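Local coordinates for protein choline dehydrogenase and related flavoproteins (Aspergillus oryzae, PDB 3Q9T) that oxidises formate as a formate oxidase of the glucose-methanol-choline oxidoreductase family, using a bound 8-formyl-FAD as its cofactor, at residues 69-74 against 505-510; 305-310 against 552-557; 324-329 against 334-339. All coordinates share one frame; numbering follows the deposited sequence.

Contact 1: 69-74 against 505-510; sequences TTMVRR and CQTAFH. With FAY ([(2R,3S,4R,5R)-5-(6-amino-9H-purin-9-yl)-3,4-dihydroxytetrahydrofuran-2-yl]methyl (2R,3S,4S)-5-(8-formyl-7-methyl-2,4-dioxo-3,4-dihydrobenzo[g]pteridin-10(2H)-yl)-2,3,4-trihydroxypentyl dihydrogen diphosphate), chain D.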
loop_
_atom_site.group_PDB
_atom_site.type_symbol
_atom_site.label_atom_id
_atom_site.label_comp_id
_atom_site.label_asym_id
_atom_site.label_seq_id
_atom_site.Cartn_x
_atom_site.Cartn_y
_atom_site.Cartn_z
ATOM N N THR A 69 -9.004 -0.029 -1.077
ATOM C CA THR A 69 -8.999 -1.445 -1.421
ATOM C C THR A 69 -7.616 -2.015 -1.705
ATOM O O THR A 69 -6.751 -1.342 -2.259
ATOM C CB THR A 69 -10.003 -1.832 -2.584
ATOM O OG1 THR A 69 -9.298 -2.057 -3.803
ATOM C CG2 THR A 69 -11.062 -0.813 -2.778
ATOM N N THR A 70 -7.421 -3.264 -1.298
ATOM C CA THR A 70 -6.182 -3.984 -1.562
ATOM C C THR A 70 -6.155 -4.437 -3.018
ATOM O O THR A 70 -7.027 -5.195 -3.471
ATOM C CB THR A 70 -6.044 -5.226 -0.642
ATOM O OG1 THR A 70 -5.990 -4.811 0.723
ATOM C CG2 THR A 70 -4.780 -6.046 -0.985
ATOM N N MET A 71 -5.142 -3.972 -3.738
ATOM C CA MET A 71 -5.003 -4.236 -5.166
ATOM C C MET A 71 -4.353 -5.584 -5.390
ATOM O O MET A 71 -4.798 -6.376 -6.220
ATOM C CB MET A 71 -4.165 -3.136 -5.817
ATOM C CG MET A 71 -4.830 -1.755 -5.758
ATOM S SD MET A 71 -6.184 -1.591 -6.956
ATOM C CE MET A 71 -7.406 -0.780 -5.933
ATOM N N VAL A 72 -3.282 -5.831 -4.650
ATOM C CA VAL A 72 -2.637 -7.119 -4.687
ATOM C C VAL A 72 -2.216 -7.570 -3.308
ATOM O O VAL A 72 -1.812 -6.761 -2.471
ATOM C CB VAL A 72 -1.485 -7.197 -5.748
ATOM C CG1 VAL A 72 -1.187 -5.842 -6.341
ATOM C CG2 VAL A 72 -0.251 -7.857 -5.188
ATOM N N ARG A 73 -2.370 -8.869 -3.076
ATOM C CA ARG A 73 -2.002 -9.502 -1.826
ATOM C C ARG A 73 -1.339 -10.835 -2.141
ATOM O O ARG A 73 -1.987 -11.874 -2.128
ATOM C CB ARG A 73 -3.239 -9.713 -0.939
ATOM C CG ARG A 73 -2.908 -10.249 0.452
ATOM C CD ARG A 73 -4.149 -10.343 1.337
ATOM N NE ARG A 73 -4.560 -9.030 1.818
ATOM C CZ ARG A 73 -5.799 -8.724 2.202
ATOM N NH1 ARG A 73 -6.077 -7.499 2.642
ATOM N NH2 ARG A 73 -6.764 -9.640 2.152
ATOM N N ARG A 74 -0.056 -10.771 -2.482
ATOM C CA ARG A 74 0.766 -11.941 -2.731
ATOM C C ARG A 74 1.734 -12.034 -1.561
ATOM O O ARG A 74 1.884 -11.070 -0.811
ATOM C CB ARG A 74 1.564 -11.776 -4.030
ATOM C CG ARG A 74 0.728 -11.773 -5.322
ATOM C CD ARG A 74 1.538 -11.216 -6.498
ATOM N NE ARG A 74 2.868 -11.827 -6.591
ATOM C CZ ARG A 74 3.141 -12.939 -7.272
ATOM N NH1 ARG A 74 2.184 -13.579 -7.942
ATOM N NH2 ARG A 74 4.377 -13.407 -7.292
ATOM N N CYS A 505 0.465 -1.400 -11.236
ATOM C CA CYS A 505 -0.844 -1.809 -11.714
ATOM C C CYS A 505 -1.930 -1.134 -10.881
ATOM O O CYS A 505 -1.667 -0.653 -9.779
ATOM C CB CYS A 505 -0.991 -3.327 -11.623
ATOM S SG CYS A 505 -1.231 -3.920 -9.933
ATOM N N GLN A 506 -3.147 -1.104 -11.419
ATOM C CA GLN A 506 -4.306 -0.589 -10.693
ATOM C C GLN A 506 -5.517 -1.329 -11.202
ATOM O O GLN A 506 -5.427 -2.069 -12.184
ATOM C CB GLN A 506 -4.507 0.918 -10.954
ATOM C CG GLN A 506 -4.704 1.247 -12.419
ATOM C CD GLN A 506 -5.081 2.689 -12.646
ATOM O OE1 GLN A 506 -4.228 3.591 -12.603
ATOM N NE2 GLN A 506 -6.373 2.928 -12.868
ATOM N N THR A 507 -6.654 -1.116 -10.550
ATOM C CA THR A 507 -7.932 -1.578 -11.080
ATOM C C THR A 507 -8.200 -0.914 -12.422
ATOM O O THR A 507 -7.920 0.272 -12.597
ATOM C CB THR A 507 -9.098 -1.230 -10.123
ATOM O OG1 THR A 507 -10.333 -1.669 -10.700
ATOM C CG2 THR A 507 -9.172 0.284 -9.881
ATOM N N ALA A 508 -8.739 -1.665 -13.378
ATOM C CA ALA A 508 -9.210 -1.038 -14.611
ATOM C C ALA A 508 -10.661 -0.566 -14.434
ATOM O O ALA A 508 -11.314 -0.188 -15.394
ATOM C CB ALA A 508 -9.079 -1.998 -15.787
ATOM N N PHE A 509 -11.144 -0.605 -13.190
ATOM C CA PHE A 509 -12.483 -0.117 -12.804
ATOM C C PHE A 509 -13.650 -1.039 -13.195
ATOM O O PHE A 509 -14.772 -0.567 -13.357
ATOM C CB PHE A 509 -12.732 1.311 -13.319
ATOM C CG PHE A 509 -11.659 2.305 -12.913
ATOM C CD1 PHE A 509 -11.537 2.718 -11.593
ATOM C CD2 PHE A 509 -10.786 2.829 -13.852
ATOM C CE1 PHE A 509 -10.560 3.632 -11.209
ATOM C CE2 PHE A 509 -9.807 3.745 -13.475
ATOM C CZ PHE A 509 -9.703 4.152 -12.155
ATOM N N HIS A 510 -13.398 -2.347 -13.301
ATOM C CA HIS A 510 -14.445 -3.305 -13.687
ATOM C C HIS A 510 -14.727 -4.425 -12.680
ATOM O O HIS A 510 -14.863 -5.579 -13.079
ATOM C CB HIS A 510 -14.104 -3.955 -15.044
ATOM C CG HIS A 510 -13.619 -2.981 -16.071
ATOM N ND1 HIS A 510 -12.683 -3.312 -17.028
ATOM C CD2 HIS A 510 -13.931 -1.680 -16.283
ATOM C CE1 HIS A 510 -12.430 -2.253 -17.775
ATOM N NE2 HIS A 510 -13.178 -1.251 -17.349
HETATM P P FAY D . -23.551 -1.022 -10.976
HETATM N N1 FAY D . -17.233 0.541 -17.673
HETATM C C2 FAY D . -17.316 0.769 -19.044
HETATM O O2 FAY D . -18.042 0.071 -19.741
HETATM N N3 FAY D . -16.992 2.011 -19.547
HETATM C C4 FAY D . -16.086 2.783 -18.861
HETATM O O4 FAY D . -15.260 3.430 -19.532
HETATM N N5 FAY D . -15.096 3.328 -16.759
HETATM C C6 FAY D . -14.510 4.260 -14.684
HETATM C C7 FAY D . -14.656 4.359 -13.311
HETATM C C8 FAY D . -15.527 3.489 -12.648
HETATM O O8 FAY D . -16.699 3.139 -10.649
HETATM C C9 FAY D . -16.330 2.615 -13.393
HETATM P PA FAY D . -23.182 1.324 -9.437
HETATM C "C1'" FAY D . -17.825 0.541 -14.843
HETATM C C10 FAY D . -16.542 1.417 -16.869
HETATM N N10 FAY D . -16.770 1.442 -15.490
HETATM N N1A FAY D . -26.901 3.131 0.688
HETATM O O1A FAY D . -22.014 1.794 -8.636
HETATM C C1B FAY D . -25.566 3.253 -4.390
HETATM O O1P FAY D . -25.017 -0.772 -11.232
HETATM C "C2'" FAY D . -19.243 1.149 -14.943
HETATM O "O2'" FAY D . -19.146 2.487 -14.609
HETATM C C2A FAY D . -27.550 3.789 -0.340
HETATM O O2A FAY D . -23.325 2.004 -10.764
HETATM C C2B FAY D . -24.367 3.949 -5.008
HETATM O O2B FAY D . -24.264 5.313 -4.644
HETATM O O2P FAY D . -23.280 -2.497 -10.741
HETATM C "C3'" FAY D . -20.476 0.529 -14.206
HETATM O "O3'" FAY D . -21.386 1.466 -13.635
HETATM N N3A FAY D . -27.063 3.723 -1.635
HETATM C C3B FAY D . -24.663 3.797 -6.484
HETATM O O3B FAY D . -25.554 4.815 -6.870
HETATM O O3P FAY D . -23.093 -0.255 -9.634
HETATM C "C4'" FAY D . -20.155 -0.486 -13.138
HETATM O "O4'" FAY D . -19.247 -1.405 -13.740
HETATM C C4A FAY D . -25.944 3.001 -1.896
HETATM C C4B FAY D . -25.422 2.495 -6.565
HETATM O O4B FAY D . -25.821 2.168 -5.245
HETATM C C4X FAY D . -15.861 2.470 -17.508
HETATM C "C5'" FAY D . -21.442 -1.182 -12.632
HETATM O "O5'" FAY D . -22.564 -0.431 -12.145
HETATM C C5A FAY D . -25.282 2.323 -0.876
HETATM C C5B FAY D . -24.572 1.396 -7.171
HETATM O O5B FAY D . -24.524 1.604 -8.561
HETATM C C5X FAY D . -15.149 3.242 -15.385
HETATM C C6A FAY D . -25.759 2.391 0.432
HETATM N N6A FAY D . -25.067 1.822 1.429
HETATM N N7A FAY D . -24.220 1.691 -1.417
HETATM C C7M FAY D . -13.723 5.280 -12.562
HETATM C C8A FAY D . -24.191 1.935 -2.744
HETATM C C8M FAY D . -15.957 3.859 -11.280
HETATM C C9A FAY D . -16.120 2.443 -14.759
HETATM N N9A FAY D . -25.244 2.746 -3.050
#
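M71 lays its thioether sulfur along the backbone of the short strand 506-507, with SD 3.7 Å from T507 N and 4.3 Å from Q506 CA. Its CG stands anti to the carbonyl carbon (chi1 -64°), and further bends at chi2 and chi3 swing the terminal methyl back toward T69, which leaves the sulfur as the atom that meets the strand. Beside it, V72 CG1 packs at 4.1 Å on SG of C505, the first residue to leave the preceding helix. The buried junction is thus sulfur against backbone at M71 and methyl against sulfur at V72.

Polar groups of 505-510 find partners within the segment and in other parts of the fold. Q506 turns its CB away from M71 and sends NE2 nearly straight onto T507 O (3.1 Å, 162°), a bond lying in the amide plane; the same nitrogen also has A403 O as a partner. T507 OG1 accepts from F509 N at 2.8 Å, which makes an ST turn, and probably also bonds D306 OD2. This turn delivers F509 to the cofactor: T507 O lies over the centre of one ring face, while the flavin methyl C7M of FAY rests on the opposite face, offset toward the rim, with F509 CD1 3.5 Å from C7M. F509 CB packs on the adjoining flavin carbons.

Strand 67-74 pairs antiparallel with strand 77-81, and turns a corner at M71, whose backbone bonds to R79 and F450. Strand 506-507 follows helix 494-504 and lies antiparallel to strand 308-316, with W406 against Q506 and T507.

Contact 2: 305-310 against 552-557; sequences MDHPGV and CRIQNS. With FAY ([(2R,3S,4R,5R)-5-(6-amino-9H-purin-9-yl)-3,4-dihydroxytetrahydrofuran-2-yl]methyl (2R,3S,4S)-5-(8-formyl-7-methyl-2,4-dioxo-3,4-dihydrobenzo[g]pteridin-10(2H)-yl)-2,3,4-trihydroxypentyl dihydrogen diphosphate), chain D.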
loop_
_atom_site.group_PDB
_atom_site.type_symbol
_atom_site.label_atom_id
_atom_site.label_comp_id
_atom_site.label_asym_id
_atom_site.label_seq_id
_atom_site.Cartn_x
_atom_site.Cartn_y
_atom_site.Cartn_z
ATOM N N MET A 305 -14.156 -10.433 -8.968
ATOM C CA MET A 305 -13.204 -10.470 -10.085
ATOM C C MET A 305 -13.174 -9.136 -10.823
ATOM O O MET A 305 -14.226 -8.552 -11.120
ATOM C CB MET A 305 -13.533 -11.597 -11.069
ATOM C CG MET A 305 -12.368 -11.967 -11.971
ATOM S SD MET A 305 -11.135 -13.003 -11.127
ATOM C CE MET A 305 -9.873 -13.022 -12.396
ATOM N N ASP A 306 -11.966 -8.656 -11.102
ATOM C CA ASP A 306 -11.781 -7.360 -11.744
ATOM C C ASP A 306 -10.665 -7.520 -12.782
ATOM O O ASP A 306 -10.000 -8.561 -12.821
ATOM C CB ASP A 306 -11.416 -6.324 -10.677
ATOM C CG ASP A 306 -11.459 -4.870 -11.189
ATOM O OD1 ASP A 306 -11.822 -4.625 -12.347
ATOM O OD2 ASP A 306 -11.133 -3.958 -10.403
ATOM N N HIS A 307 -10.465 -6.505 -13.619
ATOM C CA HIS A 307 -9.353 -6.510 -14.571
ATOM C C HIS A 307 -8.180 -5.716 -14.004
ATOM O O HIS A 307 -8.354 -4.552 -13.650
ATOM C CB HIS A 307 -9.756 -5.806 -15.862
ATOM C CG HIS A 307 -10.758 -6.548 -16.693
ATOM N ND1 HIS A 307 -11.788 -5.908 -17.343
ATOM C CD2 HIS A 307 -10.868 -7.860 -17.010
ATOM C CE1 HIS A 307 -12.500 -6.794 -18.016
ATOM N NE2 HIS A 307 -11.958 -7.985 -17.837
ATOM N N PRO A 308 -6.972 -6.310 -13.961
ATOM C CA PRO A 308 -5.836 -5.482 -13.542
ATOM C C PRO A 308 -5.385 -4.663 -14.744
ATOM O O PRO A 308 -5.556 -5.120 -15.871
ATOM C CB PRO A 308 -4.771 -6.516 -13.177
ATOM C CG PRO A 308 -5.054 -7.661 -14.114
ATOM C CD PRO A 308 -6.538 -7.640 -14.433
ATOM N N GLY A 309 -4.868 -3.460 -14.510
ATOM C CA GLY A 309 -4.412 -2.608 -15.584
ATOM C C GLY A 309 -3.042 -2.091 -15.198
ATOM O O GLY A 309 -2.831 -1.739 -14.040
ATOM N N VAL A 310 -2.101 -2.098 -16.140
ATOM C CA VAL A 310 -0.876 -1.327 -15.964
ATOM C C VAL A 310 -0.811 -0.210 -17.005
ATOM O O VAL A 310 -0.414 -0.432 -18.143
ATOM C CB VAL A 310 0.403 -2.202 -16.014
ATOM C CG1 VAL A 310 1.657 -1.319 -16.007
ATOM C CG2 VAL A 310 0.419 -3.179 -14.849
ATOM N N CYS A 552 -13.555 -6.810 -21.628
ATOM C CA CYS A 552 -13.514 -5.410 -21.985
ATOM C C CYS A 552 -14.197 -4.630 -20.893
ATOM O O CYS A 552 -14.735 -5.228 -19.960
ATOM C CB CYS A 552 -14.293 -5.216 -23.274
ATOM S SG CYS A 552 -15.962 -5.892 -23.150
ATOM N N ARG A 553 -14.166 -3.304 -21.019
ATOM C CA ARG A 553 -14.907 -2.396 -20.145
ATOM C C ARG A 553 -16.386 -2.812 -20.048
ATOM O O ARG A 553 -17.040 -3.067 -21.053
ATOM C CB ARG A 553 -14.768 -0.962 -20.669
ATOM C CG ARG A 553 -13.318 -0.491 -20.657
ATOM C CD ARG A 553 -13.176 0.980 -21.017
ATOM N NE ARG A 553 -11.794 1.454 -20.866
ATOM C CZ ARG A 553 -11.460 2.732 -20.734
ATOM N NH1 ARG A 553 -12.412 3.656 -20.736
ATOM N NH2 ARG A 553 -10.183 3.093 -20.600
ATOM N N ILE A 554 -16.919 -2.853 -18.837
ATOM C CA ILE A 554 -18.090 -3.696 -18.586
ATOM C C ILE A 554 -19.461 -3.032 -18.494
ATOM O O ILE A 554 -20.438 -3.732 -18.275
ATOM C CB ILE A 554 -17.888 -4.498 -17.277
ATOM C CG1 ILE A 554 -17.864 -3.527 -16.082
ATOM C CG2 ILE A 554 -16.595 -5.313 -17.365
ATOM C CD1 ILE A 554 -17.884 -4.188 -14.708
ATOM N N GLN A 555 -19.553 -1.714 -18.659
ATOM C CA GLN A 555 -20.833 -1.044 -18.421
ATOM C C GLN A 555 -21.959 -1.583 -19.313
ATOM O O GLN A 555 -23.101 -1.647 -18.881
ATOM C CB GLN A 555 -20.730 0.497 -18.508
ATOM C CG GLN A 555 -20.834 1.089 -19.912
ATOM C CD GLN A 555 -20.942 2.636 -19.904
ATOM O OE1 GLN A 555 -21.672 3.228 -19.101
ATOM N NE2 GLN A 555 -20.213 3.277 -20.792
ATOM N N ASN A 556 -21.635 -1.977 -20.540
ATOM C CA ASN A 556 -22.632 -2.525 -21.466
ATOM C C ASN A 556 -23.277 -3.784 -20.866
ATOM O O ASN A 556 -24.507 -3.900 -20.832
ATOM C CB ASN A 556 -21.979 -2.795 -22.835
ATOM C CG ASN A 556 -22.990 -3.160 -23.939
ATOM O OD1 ASN A 556 -22.582 -3.493 -25.046
ATOM N ND2 ASN A 556 -24.294 -3.105 -23.640
ATOM N N SER A 557 -22.465 -4.704 -20.347
ATOM C CA SER A 557 -23.008 -5.916 -19.714
ATOM C C SER A 557 -23.850 -5.607 -18.453
ATOM O O SER A 557 -24.807 -6.326 -18.133
ATOM C CB SER A 557 -21.894 -6.905 -19.371
ATOM O OG SER A 557 -20.985 -6.345 -18.418
HETATM P P FAY D . -23.551 -1.022 -10.976
HETATM N N1 FAY D . -17.233 0.541 -17.673
HETATM C C2 FAY D . -17.316 0.769 -19.044
HETATM O O2 FAY D . -18.042 0.071 -19.741
HETATM N N3 FAY D . -16.992 2.011 -19.547
HETATM C C4 FAY D . -16.086 2.783 -18.861
HETATM O O4 FAY D . -15.260 3.430 -19.532
HETATM N N5 FAY D . -15.096 3.328 -16.759
HETATM C C6 FAY D . -14.510 4.260 -14.684
HETATM C C7 FAY D . -14.656 4.359 -13.311
HETATM C C8 FAY D . -15.527 3.489 -12.648
HETATM O O8 FAY D . -16.699 3.139 -10.649
HETATM C C9 FAY D . -16.330 2.615 -13.393
HETATM P PA FAY D . -23.182 1.324 -9.437
HETATM C "C1'" FAY D . -17.825 0.541 -14.843
HETATM C C10 FAY D . -16.542 1.417 -16.869
HETATM N N10 FAY D . -16.770 1.442 -15.490
HETATM N N1A FAY D . -26.901 3.131 0.688
HETATM O O1A FAY D . -22.014 1.794 -8.636
HETATM C C1B FAY D . -25.566 3.253 -4.390
HETATM O O1P FAY D . -25.017 -0.772 -11.232
HETATM C "C2'" FAY D . -19.243 1.149 -14.943
HETATM O "O2'" FAY D . -19.146 2.487 -14.609
HETATM C C2A FAY D . -27.550 3.789 -0.340
HETATM O O2A FAY D . -23.325 2.004 -10.764
HETATM C C2B FAY D . -24.367 3.949 -5.008
HETATM O O2B FAY D . -24.264 5.313 -4.644
HETATM O O2P FAY D . -23.280 -2.497 -10.741
HETATM C "C3'" FAY D . -20.476 0.529 -14.206
HETATM O "O3'" FAY D . -21.386 1.466 -13.635
HETATM N N3A FAY D . -27.063 3.723 -1.635
HETATM C C3B FAY D . -24.663 3.797 -6.484
HETATM O O3B FAY D . -25.554 4.815 -6.870
HETATM O O3P FAY D . -23.093 -0.255 -9.634
HETATM C "C4'" FAY D . -20.155 -0.486 -13.138
HETATM O "O4'" FAY D . -19.247 -1.405 -13.740
HETATM C C4A FAY D . -25.944 3.001 -1.896
HETATM C C4B FAY D . -25.422 2.495 -6.565
HETATM O O4B FAY D . -25.821 2.168 -5.245
HETATM C C4X FAY D . -15.861 2.470 -17.508
HETATM C "C5'" FAY D . -21.442 -1.182 -12.632
HETATM O "O5'" FAY D . -22.564 -0.431 -12.145
HETATM C C5A FAY D . -25.282 2.323 -0.876
HETATM C C5B FAY D . -24.572 1.396 -7.171
HETATM O O5B FAY D . -24.524 1.604 -8.561
HETATM C C5X FAY D . -15.149 3.242 -15.385
HETATM C C6A FAY D . -25.759 2.391 0.432
HETATM N N6A FAY D . -25.067 1.822 1.429
HETATM N N7A FAY D . -24.220 1.691 -1.417
HETATM C C7M FAY D . -13.723 5.280 -12.562
HETATM C C8A FAY D . -24.191 1.935 -2.744
HETATM C C8M FAY D . -15.957 3.859 -11.280
HETATM C C9A FAY D . -16.120 2.443 -14.759
HETATM N N9A FAY D . -25.244 2.746 -3.050
#
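H307 and C552 bring the two backbones to 8.6 Å between their CA atoms, and the imidazole bridges that gap. In the GMC fold the contact joins the start of strand 308-316, in the large mixed sheet, to the segment that leads into helix 555-572 beside the pyrimidine end of the flavin. With CG anti to its carbonyl carbon (chi1 -70°), H307 offers a ring edge to C552 O, which lies near the ring plane 3.4 Å from CE1. I554 CG2 approaches the same carbon obliquely. ND1 of H307 is hydrogen-bonded to H510 ND1, the two rings standing about perpendicular.

Beyond the histidine the second segment grips the isoalloxazine. R553, extended from CG to NE, reaches FAY O4 with NH1 (3.1 Å, a bent 136°), while its NH2 forms a salt bridge with D395 that helps fix the guanidinium. Q555 N, in the first turn of the helix, donates to FAY O2 at 2.6 Å; a helix start here would probably stabilise negative charge on the reduced flavin. I554 meets the ribityl chain instead, CD1 lying 3.2 Å from FAY O4'. Within the same turn, S557 OG donates to I554 O at 2.7 Å, in the carbonyl plane and on a lone pair.

Contact 3: 324-329 against 334-339; sequences DVLLRH and DAVVSA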
loop_
_atom_site.group_PDB
_atom_site.type_symbol
_atom_site.label_atom_id
_atom_site.label_comp_id
_atom_site.label_asym_id
_atom_site.label_seq_id
_atom_site.Cartn_x
_atom_site.Cartn_y
_atom_site.Cartn_z
ATOM N N ASP A 324 -2.263 20.313 -23.726
ATOM C CA ASP A 324 -2.105 21.765 -23.802
ATOM C C ASP A 324 -3.442 22.486 -23.976
ATOM O O ASP A 324 -3.534 23.694 -23.789
ATOM C CB ASP A 324 -1.145 22.156 -24.923
ATOM C CG ASP A 324 -0.309 23.377 -24.567
ATOM O OD1 ASP A 324 0.248 23.412 -23.442
ATOM O OD2 ASP A 324 -0.220 24.306 -25.402
ATOM N N VAL A 325 -4.471 21.730 -24.334
ATOM C CA VAL A 325 -5.782 22.300 -24.557
ATOM C C VAL A 325 -6.680 22.098 -23.346
ATOM O O VAL A 325 -7.359 23.024 -22.907
ATOM C CB VAL A 325 -6.457 21.676 -25.781
ATOM C CG1 VAL A 325 -7.808 22.332 -26.015
ATOM C CG2 VAL A 325 -5.548 21.787 -27.019
ATOM N N LEU A 326 -6.668 20.891 -22.789
ATOM C CA LEU A 326 -7.608 20.555 -21.731
ATOM C C LEU A 326 -7.024 20.597 -20.321
ATOM O O LEU A 326 -7.715 20.972 -19.366
ATOM C CB LEU A 326 -8.249 19.198 -22.012
ATOM C CG LEU A 326 -9.121 19.190 -23.271
ATOM C CD1 LEU A 326 -9.543 17.765 -23.646
ATOM C CD2 LEU A 326 -10.329 20.089 -23.062
ATOM N N LEU A 327 -5.755 20.232 -20.190
ATOM C CA LEU A 327 -5.164 20.032 -18.872
ATOM C C LEU A 327 -4.579 21.288 -18.249
ATOM O O LEU A 327 -4.641 21.464 -17.034
ATOM C CB LEU A 327 -4.074 18.962 -18.926
ATOM C CG LEU A 327 -4.363 17.589 -18.318
ATOM C CD1 LEU A 327 -3.036 16.857 -18.125
ATOM C CD2 LEU A 327 -5.115 17.715 -16.988
ATOM N N ARG A 328 -3.985 22.139 -19.075
ATOM C CA ARG A 328 -3.261 23.303 -18.583
ATOM C C ARG A 328 -4.089 24.561 -18.763
ATOM O O ARG A 328 -4.846 24.687 -19.724
ATOM C CB ARG A 328 -1.888 23.422 -19.272
ATOM C CG ARG A 328 -0.957 22.260 -18.932
ATOM C CD ARG A 328 0.465 22.440 -19.419
ATOM N NE ARG A 328 0.618 22.070 -20.824
ATOM C CZ ARG A 328 1.021 20.872 -21.240
ATOM N NH1 ARG A 328 1.317 19.921 -20.355
ATOM N NH2 ARG A 328 1.133 20.630 -22.543
ATOM N N HIS A 329 -3.969 25.486 -17.823
ATOM C CA HIS A 329 -4.716 26.729 -17.924
ATOM C C HIS A 329 -4.120 27.579 -19.033
ATOM O O HIS A 329 -2.912 27.547 -19.276
ATOM C CB HIS A 329 -4.709 27.496 -16.594
ATOM C CG HIS A 329 -5.659 26.951 -15.568
ATOM N ND1 HIS A 329 -7.024 26.910 -15.763
ATOM C CD2 HIS A 329 -5.442 26.442 -14.331
ATOM C CE1 HIS A 329 -7.605 26.392 -14.696
ATOM N NE2 HIS A 329 -6.668 26.097 -13.813
ATOM N N ASP A 334 -9.282 28.176 -22.356
ATOM C CA ASP A 334 -10.357 29.161 -22.297
ATOM C C ASP A 334 -11.240 29.105 -23.534
ATOM O O ASP A 334 -12.460 29.182 -23.434
ATOM C CB ASP A 334 -9.801 30.567 -22.098
ATOM C CG ASP A 334 -9.407 30.829 -20.661
ATOM O OD1 ASP A 334 -9.990 30.180 -19.758
ATOM O OD2 ASP A 334 -8.517 31.681 -20.436
ATOM N N ALA A 335 -10.620 28.936 -24.694
ATOM C CA ALA A 335 -11.352 28.954 -25.948
ATOM C C ALA A 335 -12.327 27.789 -26.047
ATOM O O ALA A 335 -13.499 27.983 -26.360
ATOM C CB ALA A 335 -10.379 28.943 -27.138
ATOM N N VAL A 336 -11.845 26.575 -25.788
ATOM C CA VAL A 336 -12.702 25.393 -25.919
ATOM C C VAL A 336 -13.778 25.351 -24.819
ATOM O O VAL A 336 -14.885 24.857 -25.036
ATOM C CB VAL A 336 -11.887 24.075 -25.984
ATOM C CG1 VAL A 336 -11.068 24.024 -27.282
ATOM C CG2 VAL A 336 -10.980 23.938 -24.780
ATOM N N VAL A 337 -13.448 25.895 -23.653
ATOM C CA VAL A 337 -14.389 25.993 -22.552
ATOM C C VAL A 337 -15.508 26.990 -22.900
ATOM O O VAL A 337 -16.674 26.772 -22.577
ATOM C CB VAL A 337 -13.665 26.412 -21.247
ATOM C CG1 VAL A 337 -14.654 26.741 -20.148
ATOM C CG2 VAL A 337 -12.730 25.307 -20.784
ATOM N N SER A 338 -15.151 28.079 -23.576
ATOM C CA SER A 338 -16.143 29.081 -23.944
ATOM C C SER A 338 -17.104 28.530 -25.002
ATOM O O SER A 338 -18.312 28.744 -24.930
ATOM C CB SER A 338 -15.458 30.366 -24.413
ATOM O OG SER A 338 -16.393 31.269 -24.974
ATOM N N ALA A 339 -16.564 27.810 -25.976
ATOM C CA ALA A 339 -17.377 27.119 -26.970
ATOM C C ALA A 339 -18.317 26.074 -26.361
ATOM O O ALA A 339 -19.475 25.938 -26.780
ATOM C CB ALA A 339 -16.483 26.457 -28.017
#
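V336 presses both of its methyls against a single methyl of V325. CG1 of V325 lies 3.8 Å from V336 CG2 and 3.9 Å from V336 CG1, and the two side chains cross at about a right angle. The torsions account for this choice of branches: V325 holds CG1 opposite its own backbone N (chi1 -178°), which carries that methyl across to the second helix, whereas V336 keeps CG1 beside its N and tucks CG2 between N and the carbonyl carbon. From there V336 CG2 also comes 4.2 Å from the carbonyl O of V325. L326 adds a lighter touch. Its CB starts off to one side, but the leucine chain, with chi2 at 170°, brings the tip nearer, and CD2 stops 4.3 Å from V336 CG2.

These contacts join two consecutive helices, 323-327 and 331-343, at the corner between them; the first contains a wider pi-type turn. V325 also touches E165, and the apolar contact continues to L352 (from L326) and P347 (from V336) in surrounding loops.

Just past the end of the first helix, R328 reaches back to grip D324 side-on. NE and NH2 both bind D324 OD1, at 3.0 and 3.1 Å, and the acceptor lies in the guanidinium plane; OD1 turns its anti lone pair to NE, while NH2 meets it 31° out of the carboxylate plane. R328 NH1 bonds to G414 O. Between the two segments the contact is aliphatic, implying nondirectional packing, while the salt bridge from D324 OD2 to K332 probably adds to the hold between the helices.

Contacts 1 and 2 interlock, their centres 12 Å apart: strands 506-507 and 308-316 are neighbours in one sheet, with Q506 N 2.7 Å from G309 O in a probable hydrogen bond. Both reach FAY, contact 1 through F509 at the flavin methyl edge and contact 2 through R553, I554 and Q555. They also bring H510 and R553 together, H510 NE2 lying 3.4 Å from R553 CG; this is probably the His-Arg pair reported for the catalytic site. Contact 3 stands apart, about 33 Å from contact 1 and 30 Å from contact 2 between centres, a peripheral helix corner that follows strand 308-316 in the chain and touches neither.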